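Local structure of ABC transporter, substrate binding protein (Aeropyrum pernix, 3EAF) at residues 254-259 with 350-355; 234-239 with 287-292; 4-9 with 49-54; 78-83 with 98-103. The protein probably serves as the substrate-binding component of an ABC transporter, capturing a small solute, not identified here, for delivery to its membrane partners. All blocks are in the same frame, centred on the assembly; numbering follows the deposited sequence.

Interaction 1: residues 254-259 with 350-355; sequences ISPFIY and RKVFII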
# COMPACT_ATOMS: atom_id res chain seq x y z
N ILE A 254 5.36 -8.35 3.33
CA ILE A 254 4.51 -7.65 4.28
C ILE A 254 3.18 -7.36 3.60
O ILE A 254 3.14 -7.09 2.40
CB ILE A 254 5.16 -6.32 4.75
CG1 ILE A 254 6.52 -6.58 5.41
CG2 ILE A 254 4.23 -5.53 5.68
CD1 ILE A 254 7.36 -5.32 5.62
N SER A 255 2.09 -7.44 4.36
CA SER A 255 0.80 -6.95 3.89
C SER A 255 -0.08 -6.56 5.07
O SER A 255 -0.29 -7.38 5.97
CB SER A 255 0.09 -7.99 3.03
OG SER A 255 -1.18 -7.51 2.62
N PRO A 256 -0.59 -5.32 5.08
CA PRO A 256 -1.60 -4.91 6.06
C PRO A 256 -2.98 -5.57 5.84
O PRO A 256 -3.85 -5.50 6.72
CB PRO A 256 -1.71 -3.39 5.86
CG PRO A 256 -0.49 -3.01 5.05
CD PRO A 256 -0.22 -4.20 4.19
N PHE A 257 -3.15 -6.22 4.68
CA PHE A 257 -4.44 -6.75 4.24
C PHE A 257 -4.32 -8.25 4.02
O PHE A 257 -3.32 -8.72 3.46
CB PHE A 257 -4.87 -6.09 2.92
CG PHE A 257 -4.55 -4.62 2.84
CD1 PHE A 257 -5.41 -3.68 3.39
CD2 PHE A 257 -3.38 -4.18 2.22
CE1 PHE A 257 -5.12 -2.33 3.34
CE2 PHE A 257 -3.08 -2.83 2.16
CZ PHE A 257 -3.95 -1.90 2.72
N ILE A 258 -5.34 -8.99 4.46
CA ILE A 258 -5.41 -10.43 4.23
C ILE A 258 -5.53 -10.73 2.73
O ILE A 258 -6.23 -10.03 2.00
CB ILE A 258 -6.57 -11.07 5.06
CG1 ILE A 258 -6.36 -12.58 5.26
CG2 ILE A 258 -7.95 -10.79 4.43
CD1 ILE A 258 -5.11 -12.94 6.08
N TYR A 259 -4.80 -11.75 2.27
CA TYR A 259 -4.90 -12.19 0.88
C TYR A 259 -6.22 -12.94 0.72
O TYR A 259 -6.66 -13.60 1.67
CB TYR A 259 -3.79 -13.17 0.51
CG TYR A 259 -2.39 -12.63 0.34
CD1 TYR A 259 -1.98 -11.44 0.96
CD2 TYR A 259 -1.45 -13.34 -0.40
CE1 TYR A 259 -0.67 -10.97 0.81
CE2 TYR A 259 -0.16 -12.88 -0.55
CZ TYR A 259 0.23 -11.70 0.05
OH TYR A 259 1.52 -11.27 -0.11
N ARG A 350 -1.02 -0.11 13.36
CA ARG A 350 0.42 -0.39 13.26
C ARG A 350 0.77 -1.80 12.76
O ARG A 350 1.81 -1.98 12.12
CB ARG A 350 1.12 -0.14 14.59
CG ARG A 350 1.14 1.32 15.03
CD ARG A 350 1.91 1.52 16.33
NE ARG A 350 3.37 1.60 16.15
CZ ARG A 350 4.25 0.71 16.62
NH1 ARG A 350 3.84 -0.35 17.31
NH2 ARG A 350 5.55 0.89 16.41
N LYS A 351 -0.05 -2.79 13.08
CA LYS A 351 0.34 -4.17 12.80
C LYS A 351 0.11 -4.59 11.35
O LYS A 351 -0.65 -3.96 10.62
CB LYS A 351 -0.28 -5.15 13.79
CG LYS A 351 -1.78 -5.31 13.71
CD LYS A 351 -2.27 -6.29 14.80
CE LYS A 351 -2.26 -5.64 16.18
NZ LYS A 351 -2.95 -6.51 17.20
N VAL A 352 0.81 -5.65 10.94
CA VAL A 352 0.74 -6.17 9.58
C VAL A 352 0.71 -7.69 9.58
O VAL A 352 1.08 -8.32 10.58
CB VAL A 352 1.94 -5.71 8.70
CG1 VAL A 352 1.89 -4.22 8.46
CG2 VAL A 352 3.28 -6.14 9.32
N PHE A 353 0.25 -8.28 8.48
CA PHE A 353 0.42 -9.71 8.24
C PHE A 353 1.79 -9.93 7.61
O PHE A 353 2.29 -9.08 6.88
CB PHE A 353 -0.66 -10.26 7.31
CG PHE A 353 -2.06 -10.12 7.85
CD1 PHE A 353 -2.53 -10.96 8.86
CD2 PHE A 353 -2.93 -9.17 7.31
CE1 PHE A 353 -3.85 -10.84 9.34
CE2 PHE A 353 -4.24 -9.04 7.78
CZ PHE A 353 -4.70 -9.88 8.81
N ILE A 354 2.39 -11.08 7.90
CA ILE A 354 3.61 -11.50 7.22
C ILE A 354 3.30 -12.79 6.48
O ILE A 354 2.69 -13.71 7.03
CB ILE A 354 4.79 -11.71 8.21
CG1 ILE A 354 5.15 -10.40 8.94
CG2 ILE A 354 6.00 -12.34 7.49
CD1 ILE A 354 5.76 -9.30 8.06
N ILE A 355 3.75 -12.85 5.22
CA ILE A 355 3.49 -14.00 4.36
C ILE A 355 4.81 -14.59 3.93
O ILE A 355 5.73 -13.86 3.53
CB ILE A 355 2.63 -13.60 3.11
CG1 ILE A 355 1.28 -13.01 3.54
CG2 ILE A 355 2.41 -14.78 2.17
CD1 ILE A 355 1.33 -11.50 3.79

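Interaction 2: residues 234-239 with 287-292; sequences GFDERS and NLRVVQ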
# COMPACT_ATOMS: atom_id res chain seq x y z
N GLY A 234 5.93 -5.41 -3.13
CA GLY A 234 7.03 -6.20 -3.69
C GLY A 234 6.82 -7.70 -3.69
O GLY A 234 7.67 -8.46 -4.16
N PHE A 235 5.65 -8.12 -3.19
CA PHE A 235 5.36 -9.52 -2.92
C PHE A 235 3.86 -9.74 -2.98
O PHE A 235 3.09 -8.97 -2.39
CB PHE A 235 5.87 -9.89 -1.52
CG PHE A 235 5.88 -11.37 -1.22
CD1 PHE A 235 7.03 -12.12 -1.43
CD2 PHE A 235 4.75 -12.00 -0.67
CE1 PHE A 235 7.05 -13.49 -1.13
CE2 PHE A 235 4.77 -13.36 -0.37
CZ PHE A 235 5.93 -14.11 -0.60
N ASP A 236 3.44 -10.76 -3.72
CA ASP A 236 2.03 -11.20 -3.74
C ASP A 236 1.93 -12.63 -4.28
O ASP A 236 2.93 -13.36 -4.30
CB ASP A 236 1.10 -10.20 -4.49
CG ASP A 236 1.46 -10.01 -5.97
OD1 ASP A 236 1.63 -11.02 -6.70
OD2 ASP A 236 1.55 -8.84 -6.42
N GLU A 237 0.73 -13.01 -4.72
CA GLU A 237 0.42 -14.37 -5.18
C GLU A 237 1.31 -14.86 -6.33
O GLU A 237 1.48 -16.07 -6.51
CB GLU A 237 -1.06 -14.48 -5.59
CG GLU A 237 -2.07 -14.27 -4.44
CD GLU A 237 -2.46 -12.82 -4.24
OE1 GLU A 237 -1.80 -11.91 -4.81
OE2 GLU A 237 -3.44 -12.56 -3.51
N ARG A 238 1.87 -13.92 -7.09
CA ARG A 238 2.74 -14.23 -8.24
C ARG A 238 4.18 -14.55 -7.85
O ARG A 238 4.94 -15.10 -8.65
CB ARG A 238 2.75 -13.06 -9.23
CG ARG A 238 1.43 -12.85 -9.97
CD ARG A 238 1.41 -11.50 -10.66
NE ARG A 238 1.44 -10.40 -9.69
CZ ARG A 238 1.43 -9.10 -10.00
NH1 ARG A 238 1.40 -8.70 -11.27
NH2 ARG A 238 1.44 -8.19 -9.04
N SER A 239 4.54 -14.22 -6.61
CA SER A 239 5.93 -14.30 -6.14
C SER A 239 6.58 -15.69 -6.25
O SER A 239 7.75 -15.78 -6.62
CB SER A 239 6.07 -13.74 -4.72
OG SER A 239 5.87 -12.33 -4.70
N ASN A 287 -7.09 -10.87 -6.25
CA ASN A 287 -5.81 -11.04 -5.57
C ASN A 287 -5.58 -9.88 -4.61
O ASN A 287 -6.42 -8.99 -4.50
CB ASN A 287 -4.67 -11.16 -6.60
CG ASN A 287 -4.64 -9.99 -7.59
OD1 ASN A 287 -4.71 -8.82 -7.20
ND2 ASN A 287 -4.55 -10.31 -8.87
N LEU A 288 -4.44 -9.89 -3.92
CA LEU A 288 -4.08 -8.82 -2.98
C LEU A 288 -4.19 -7.40 -3.58
O LEU A 288 -4.67 -6.47 -2.92
CB LEU A 288 -2.67 -9.04 -2.43
CG LEU A 288 -2.05 -7.89 -1.64
CD1 LEU A 288 -2.80 -7.69 -0.31
CD2 LEU A 288 -0.56 -8.13 -1.41
N ARG A 289 -3.75 -7.24 -4.83
CA ARG A 289 -3.75 -5.91 -5.47
C ARG A 289 -5.18 -5.40 -5.65
O ARG A 289 -5.47 -4.23 -5.41
CB ARG A 289 -3.01 -5.94 -6.81
CG ARG A 289 -1.57 -6.48 -6.74
CD ARG A 289 -0.82 -5.95 -5.51
NE ARG A 289 0.48 -6.59 -5.34
CZ ARG A 289 1.28 -6.40 -4.30
NH1 ARG A 289 0.91 -5.59 -3.31
NH2 ARG A 289 2.46 -7.01 -4.25
N VAL A 290 -6.06 -6.31 -6.07
CA VAL A 290 -7.49 -6.04 -6.15
C VAL A 290 -8.05 -5.63 -4.78
O VAL A 290 -8.81 -4.66 -4.68
CB VAL A 290 -8.26 -7.26 -6.74
CG1 VAL A 290 -9.78 -7.00 -6.78
CG2 VAL A 290 -7.75 -7.59 -8.14
N VAL A 291 -7.66 -6.34 -3.73
CA VAL A 291 -8.06 -5.97 -2.37
C VAL A 291 -7.62 -4.53 -2.03
O VAL A 291 -8.39 -3.75 -1.50
CB VAL A 291 -7.52 -6.96 -1.31
CG1 VAL A 291 -7.89 -6.51 0.10
CG2 VAL A 291 -8.04 -8.38 -1.58
N GLN A 292 -6.38 -4.20 -2.37
CA GLN A 292 -5.80 -2.89 -2.03
C GLN A 292 -6.57 -1.74 -2.66
O GLN A 292 -6.76 -0.69 -2.02
CB GLN A 292 -4.31 -2.84 -2.39
CG GLN A 292 -3.47 -3.76 -1.52
CD GLN A 292 -1.99 -3.69 -1.81
OE1 GLN A 292 -1.47 -4.50 -2.56
NE2 GLN A 292 -1.31 -2.74 -1.20

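Interaction 3: residues 4-9 with 49-54; sequences TINVGL and NINYIK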
# COMPACT_ATOMS: atom_id res chain seq x y z
N THR A 4 -25.36 12.90 -6.36
CA THR A 4 -24.20 12.41 -7.10
C THR A 4 -22.98 13.24 -6.70
O THR A 4 -23.06 14.47 -6.63
CB THR A 4 -24.42 12.44 -8.64
OG1 THR A 4 -25.52 11.60 -8.99
CG2 THR A 4 -23.17 11.95 -9.38
N ILE A 5 -21.88 12.56 -6.43
CA ILE A 5 -20.59 13.21 -6.18
C ILE A 5 -19.57 12.72 -7.22
O ILE A 5 -19.68 11.59 -7.71
CB ILE A 5 -20.05 12.96 -4.74
CG1 ILE A 5 -19.85 11.46 -4.48
CG2 ILE A 5 -20.98 13.61 -3.70
CD1 ILE A 5 -19.06 11.14 -3.23
N ASN A 6 -18.61 13.58 -7.55
CA ASN A 6 -17.53 13.19 -8.46
C ASN A 6 -16.26 12.80 -7.69
O ASN A 6 -15.86 13.48 -6.74
CB ASN A 6 -17.22 14.31 -9.46
CG ASN A 6 -18.41 14.64 -10.36
OD1 ASN A 6 -19.27 13.80 -10.64
ND2 ASN A 6 -18.43 15.87 -10.86
N VAL A 7 -15.66 11.69 -8.10
CA VAL A 7 -14.47 11.15 -7.43
C VAL A 7 -13.41 10.79 -8.47
O VAL A 7 -13.70 10.07 -9.42
CB VAL A 7 -14.84 9.92 -6.55
CG1 VAL A 7 -13.59 9.24 -6.00
CG2 VAL A 7 -15.77 10.33 -5.40
N GLY A 8 -12.20 11.30 -8.30
CA GLY A 8 -11.10 10.96 -9.18
C GLY A 8 -10.50 9.61 -8.84
O GLY A 8 -10.43 9.22 -7.67
N LEU A 9 -10.09 8.88 -9.87
CA LEU A 9 -9.37 7.63 -9.69
C LEU A 9 -8.07 7.70 -10.49
O LEU A 9 -8.08 7.56 -11.72
CB LEU A 9 -10.22 6.43 -10.13
CG LEU A 9 -9.57 5.04 -10.14
CD1 LEU A 9 -9.02 4.66 -8.78
CD2 LEU A 9 -10.55 3.98 -10.64
N ASN A 49 -24.74 8.47 -5.37
CA ASN A 49 -24.13 7.85 -6.53
C ASN A 49 -22.74 8.44 -6.72
O ASN A 49 -22.56 9.66 -6.65
CB ASN A 49 -24.97 8.10 -7.78
CG ASN A 49 -26.41 7.67 -7.60
OD1 ASN A 49 -27.31 8.50 -7.52
ND2 ASN A 49 -26.63 6.37 -7.49
N ILE A 50 -21.77 7.57 -6.95
CA ILE A 50 -20.41 8.03 -7.21
C ILE A 50 -20.13 7.97 -8.70
O ILE A 50 -20.12 6.89 -9.31
CB ILE A 50 -19.34 7.24 -6.42
CG1 ILE A 50 -19.57 7.40 -4.91
CG2 ILE A 50 -17.94 7.73 -6.81
CD1 ILE A 50 -18.52 6.73 -4.04
N ASN A 51 -19.92 9.15 -9.29
CA ASN A 51 -19.42 9.25 -10.64
C ASN A 51 -17.90 9.33 -10.53
O ASN A 51 -17.36 10.36 -10.13
CB ASN A 51 -19.99 10.50 -11.35
CG ASN A 51 -19.40 10.70 -12.74
OD1 ASN A 51 -19.20 9.75 -13.51
ND2 ASN A 51 -19.11 11.96 -13.08
N TYR A 52 -17.23 8.23 -10.83
CA TYR A 52 -15.77 8.21 -10.74
C TYR A 52 -15.13 8.41 -12.10
O TYR A 52 -15.64 7.94 -13.12
CB TYR A 52 -15.26 6.93 -10.06
CG TYR A 52 -15.33 5.66 -10.89
CD1 TYR A 52 -14.24 5.25 -11.66
CD2 TYR A 52 -16.47 4.86 -10.88
CE1 TYR A 52 -14.30 4.07 -12.42
CE2 TYR A 52 -16.54 3.69 -11.63
CZ TYR A 52 -15.45 3.30 -12.40
OH TYR A 52 -15.50 2.13 -13.14
N ILE A 53 -14.01 9.13 -12.10
CA ILE A 53 -13.31 9.47 -13.33
C ILE A 53 -11.91 8.83 -13.29
O ILE A 53 -11.02 9.28 -12.56
CB ILE A 53 -13.23 11.03 -13.53
CG1 ILE A 53 -14.63 11.66 -13.57
CG2 ILE A 53 -12.48 11.39 -14.79
CD1 ILE A 53 -15.08 12.28 -12.25
N LYS A 54 -11.73 7.77 -14.08
CA LYS A 54 -10.48 7.03 -14.07
C LYS A 54 -9.46 7.63 -15.02
O LYS A 54 -9.77 7.90 -16.18
CB LYS A 54 -10.70 5.55 -14.40
CG LYS A 54 -9.46 4.70 -14.19
CD LYS A 54 -9.73 3.22 -14.43
CE LYS A 54 -9.50 2.84 -15.88
NZ LYS A 54 -9.53 1.37 -16.06

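Interaction 4: residues 78-83 with 98-103; sequences IAIIGW and DKITYI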
# COMPACT_ATOMS: atom_id res chain seq x y z
N ILE A 78 -14.70 15.80 -4.97
CA ILE A 78 -14.58 16.05 -3.53
C ILE A 78 -13.66 15.03 -2.87
O ILE A 78 -13.37 15.11 -1.68
CB ILE A 78 -15.97 16.07 -2.79
CG1 ILE A 78 -16.75 14.77 -3.03
CG2 ILE A 78 -16.79 17.29 -3.21
CD1 ILE A 78 -17.89 14.57 -2.05
N ALA A 79 -13.21 14.07 -3.67
CA ALA A 79 -12.30 13.02 -3.21
C ALA A 79 -11.54 12.43 -4.39
O ALA A 79 -12.04 12.42 -5.51
CB ALA A 79 -13.08 11.93 -2.45
N ILE A 80 -10.33 11.95 -4.12
CA ILE A 80 -9.52 11.25 -5.11
C ILE A 80 -8.97 9.97 -4.50
O ILE A 80 -8.44 9.97 -3.38
CB ILE A 80 -8.34 12.11 -5.63
CG1 ILE A 80 -8.87 13.32 -6.42
CG2 ILE A 80 -7.40 11.28 -6.52
CD1 ILE A 80 -7.83 14.43 -6.63
N ILE A 81 -9.12 8.88 -5.25
CA ILE A 81 -8.48 7.62 -4.94
C ILE A 81 -7.20 7.60 -5.76
O ILE A 81 -7.24 7.47 -6.99
CB ILE A 81 -9.40 6.42 -5.29
CG1 ILE A 81 -10.75 6.53 -4.57
CG2 ILE A 81 -8.69 5.07 -5.03
CD1 ILE A 81 -10.69 6.45 -3.03
N GLY A 82 -6.07 7.77 -5.08
CA GLY A 82 -4.80 8.02 -5.75
C GLY A 82 -3.79 6.89 -5.71
O GLY A 82 -4.11 5.77 -5.32
N TRP A 83 -2.55 7.21 -6.10
CA TRP A 83 -1.53 6.20 -6.33
C TRP A 83 -0.14 6.54 -5.73
O TRP A 83 0.10 6.28 -4.55
CB TRP A 83 -1.46 5.84 -7.83
CG TRP A 83 -0.48 4.74 -8.14
CD1 TRP A 83 0.73 4.86 -8.78
CD2 TRP A 83 -0.61 3.35 -7.79
NE1 TRP A 83 1.35 3.64 -8.86
CE2 TRP A 83 0.55 2.69 -8.27
CE3 TRP A 83 -1.59 2.60 -7.13
CZ2 TRP A 83 0.76 1.32 -8.09
CZ3 TRP A 83 -1.39 1.23 -6.96
CH2 TRP A 83 -0.22 0.61 -7.44
N ASP A 98 -7.45 22.84 -1.38
CA ASP A 98 -8.64 22.57 -2.18
C ASP A 98 -9.72 21.76 -1.47
O ASP A 98 -10.83 21.60 -2.00
CB ASP A 98 -8.24 21.88 -3.48
CG ASP A 98 -7.36 22.75 -4.35
OD1 ASP A 98 -7.48 24.00 -4.25
OD2 ASP A 98 -6.56 22.20 -5.13
N LYS A 99 -9.39 21.24 -0.29
CA LYS A 99 -10.32 20.45 0.54
C LYS A 99 -10.83 19.19 -0.15
O LYS A 99 -12.03 18.91 -0.15
CB LYS A 99 -11.49 21.32 1.03
CG LYS A 99 -11.08 22.54 1.83
CD LYS A 99 -12.23 22.99 2.72
CE LYS A 99 -12.27 24.50 2.90
NZ LYS A 99 -11.06 25.03 3.57
N ILE A 100 -9.91 18.45 -0.76
CA ILE A 100 -10.23 17.20 -1.45
C ILE A 100 -9.66 16.02 -0.65
O ILE A 100 -8.44 15.94 -0.43
CB ILE A 100 -9.66 17.20 -2.90
CG1 ILE A 100 -10.30 18.32 -3.73
CG2 ILE A 100 -9.84 15.82 -3.58
CD1 ILE A 100 -9.75 18.47 -5.16
N THR A 101 -10.54 15.13 -0.19
CA THR A 101 -10.12 13.93 0.55
C THR A 101 -9.32 13.01 -0.38
O THR A 101 -9.79 12.64 -1.46
CB THR A 101 -11.32 13.18 1.18
OG1 THR A 101 -11.82 13.92 2.30
CG2 THR A 101 -10.92 11.78 1.66
N TYR A 102 -8.12 12.64 0.05
CA TYR A 102 -7.19 11.92 -0.82
C TYR A 102 -6.79 10.60 -0.18
O TYR A 102 -6.10 10.59 0.85
CB TYR A 102 -5.95 12.79 -1.09
CG TYR A 102 -5.28 12.53 -2.42
CD1 TYR A 102 -5.48 13.39 -3.50
CD2 TYR A 102 -4.44 11.43 -2.61
CE1 TYR A 102 -4.87 13.17 -4.72
CE2 TYR A 102 -3.82 11.20 -3.84
CZ TYR A 102 -4.04 12.08 -4.89
OH TYR A 102 -3.45 11.87 -6.11
N ILE A 103 -7.24 9.50 -0.77
CA ILE A 103 -6.95 8.16 -0.27
C ILE A 103 -6.04 7.45 -1.26
O ILE A 103 -6.43 7.18 -2.41
CB ILE A 103 -8.24 7.33 -0.03
CG1 ILE A 103 -9.19 8.08 0.93
CG2 ILE A 103 -7.87 5.94 0.52
CD1 ILE A 103 -10.61 7.53 1.00
O HOH W 1 -1.62 10.01 -6.27

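Interaction 1: residues 254-259 with 350-355
Phe-353 sits against the backbone where the chain leaves strand 251-255 and turns through Pro-256 to Ile-258. With its CG anti to the carbonyl carbon (chi1 -61°), the ring reaches that turn. Its CB lies 3.2 Å from Ser-255 O. Further out, CD2 comes up to Phe-257 C at 3.7 Å, and CE2 meets Ile-258 N at 3.5 Å, with Pro-256 O a little farther off. On the far rim, CE1 and CZ lie under the tip of Ile-258, whose CD1 stands over the middle of one ring face, 4.1 Å from the centroid, in a CH-pi contact.

At the base of the ring Ser-255 and Phe-353 form an antiparallel hydrogen-bonded pair: Ser-255 N donates to Phe-353 O at 3.0 Å, and Phe-353 N returns a shorter but more bent bond to Ser-255 O (142° at the hydrogen). The Ser-255 hydroxyl donates to Phe-257 O at 2.6 Å, on a lone pair in the carbonyl plane, which ties the turn to the strand end.

A second aromatic contact is made by Tyr-259. Ile-355 CG1 stands over one face of its ring, displaced toward the rim, while Ile-355 CD1 reaches Tyr-259 CE1 at 3.6 Å. On the other sheet face Ile-254 packs against Ile-354 and Val-352, where Gln-127 of helix 124-139 also touches. The chemistry implies a division of labour: the two Ser-255 to Phe-353 backbone bonds set the strand register, while buried apolar and CH-pi contacts hold the turn against strand 352-357.

Interaction 2: residues 234-239 with 287-292
Charge pairing comes first: the Asp-236 carboxylate lies between two arginines. Its CG stands between the backbone N and the carbonyl carbon (chi1 61°), which presents the oxygens to both arginines and to Arg-238 N. Arg-289, the second residue of helix 288-304, brings NE (2.7 Å) and NH2 (3.0 Å) to the single oxygen Asp-236 OD2, both on its anti side and with the two planes 72° apart. Arg-238 takes the syn side with a straighter side-on grip, NE to Asp-236 OD1 and NH2 to Asp-236 OD2 at 2.7 Å, nearly in its own guanidinium plane. OD2 therefore accepts three N-H groups. Arg-289 NH1 is in turn held by Gln-292 OE1 in the same helix, and by Val-232 O outside the two segments.

Capping bonds form the second group. Asp-236 OD1 also accepts from Arg-238 N, and Asp-236 N donates to Ser-239 OG, a capping box at the start of helix 239-243. Asn-287 is the N-cap of the other helix, its OD1 taking Val-290 N at 3.1 Å.

Separately, a hydrogen bond crosses from Leu-288 N, the first N-H of that helix, to Glu-237 OE2 at 2.9 Å.

Apolar contact is slight, with Leu-288 CD2 near Asp-236 CB.

Two helix starts are thus joined through carboxylates, whose negative charge probably offsets both the converging arginines and the positive ends of the helix dipoles.

Interaction 3: residues 4-9 with 49-54
Asn-51 N donates to Ile-5 O at 2.9 Å, one of five backbone bonds that join these parallel strands, from Ile-5 N to Asn-49 O (3.0 Å) through to Leu-9 N to Ile-53 O (2.9 Å).

Beside this ladder the side chain of Asn-51 makes a bond of its own, ND2 donating to Asn-6 OD1 at 3.1 Å. The two side chains run alongside each other, but their amide planes are turned 77° apart: Asn-6 OD1 lies close to the plane of the Asn-51 amide, while the N-H comes to it from above the Asn-6 carbonyl plane, not on a lone pair. Asn-51 gets there with CG anti to its backbone N (chi1 176°), whereas Asn-6 swings CG beside its own N. The other end of the Asn-6 amide is used as well, ND2 donating to Tyr-75 O in the loop before strand 79-82. An alanine at Asn-6 would remove both of these bonds and is likely to leave the Asn-51 amide free to turn and Tyr-75 O without this donor.

The opposite sheet face is mainly apolar near Ile-5, Val-7 and Ile-50. Val-7 CG2 meets Ile-50 CG2 at 3.7 Å, and Ile-5 and Ile-50 lie side by side, both touching Ile-304 of helix 288-304. Nearer the C-terminal ends, Leu-9 CD2 rests on the aliphatic part of Lys-54, 3.8 Å from its CG, and approaches Tyr-52 CD1. Glu-29 of helix 18-38 takes both Tyr-52 OH and Lys-54 NZ; Glu-13 also pairs with Lys-54.

Strands 3-11 and 47-56, parallel neighbours with helix 18-38 between them in sequence and packed on one face, make the first beta-alpha-beta crossover of an alpha/beta lobe, as in periplasmic binding proteins.

Interaction 4: residues 78-83 with 98-103
Ile-80 lies against the Tyr-102 ring, and this is the main side-chain contact between the two parallel strands. Tyr-102 CG stands anti to the backbone N (chi1 -151°), which brings the ring against Ile-80. Ile-80 CG2 approaches CE1 of Tyr-102 at 3.6 Å and sits off-centre from the ring, 4.1 Å from the centroid, in a CH-pi contact; CB and CD1 of the same isoleucine also lie near that CE1. Gly-82 CA lies 3.8 Å from Tyr-102 CE2. Further back along the strand, Ile-80 CG1 meets Ile-100 CG2 at 3.9 Å. On the opposite sheet face Ile-81 CD1 lies alongside Ile-103 CB.

Four backbone bonds fix this register. Ile-80 N donates to Thr-101 O at 2.8 Å and Ile-103 N to Ile-80 O, both nearly straight on to the oxygen, while Gly-82 N closes the far end on Ile-103 O; Thr-101 N to Ile-78 O is the longest, at 3.2 Å.

At its tip Tyr-102 OH shares a water, 2.6 Å away near the ring plane, and that water accepts from Trp-83 N at 3.0 Å. A phenylalanine here would lack the hydroxyl and probably leave the water that accepts from Trp-83 N without this partner.

Farther out, Lys-99 closes helix 85-98 with a Schellman motif that turns the chain into strand 101-104, completing a beta-alpha-beta unit. Helix 61-74 packs on the Ile-80 and Ile-100 face through Tyr-68, and helix 288-304 on the Ile-81 and Ile-103 face through Asn-296; helix 317-326 adjoins Thr-101, whose OG1 bonds to Gly-317 O.

The four contacts fall into two touching pairs. Interactions 3 and 4 share one sheet, strands 3-11 and 79-82 being neighbours, with Gly-8 O 2.8 Å from Ile-81 N and Gly-8 N 3.0 Å from Ala-79 O, probably both hydrogen bonds. Interactions 1 and 2 meet chiefly through Tyr-259, whose OH packs 3.4 Å from Phe-235 CD2, and through Ser-255 on Leu-288; interaction 1 belongs to the second sheet. The centres of interactions 1 and 3 stand about 29 Å apart on opposite sides of the chain's centre. Helix 288-304, whose first turn belongs to interaction 2, packs against the other three. The magnesium ion, bound by Glu-325, Asp-340 and Tyr-341, lies about 13 Å from the Thr-101 side chain of interaction 4.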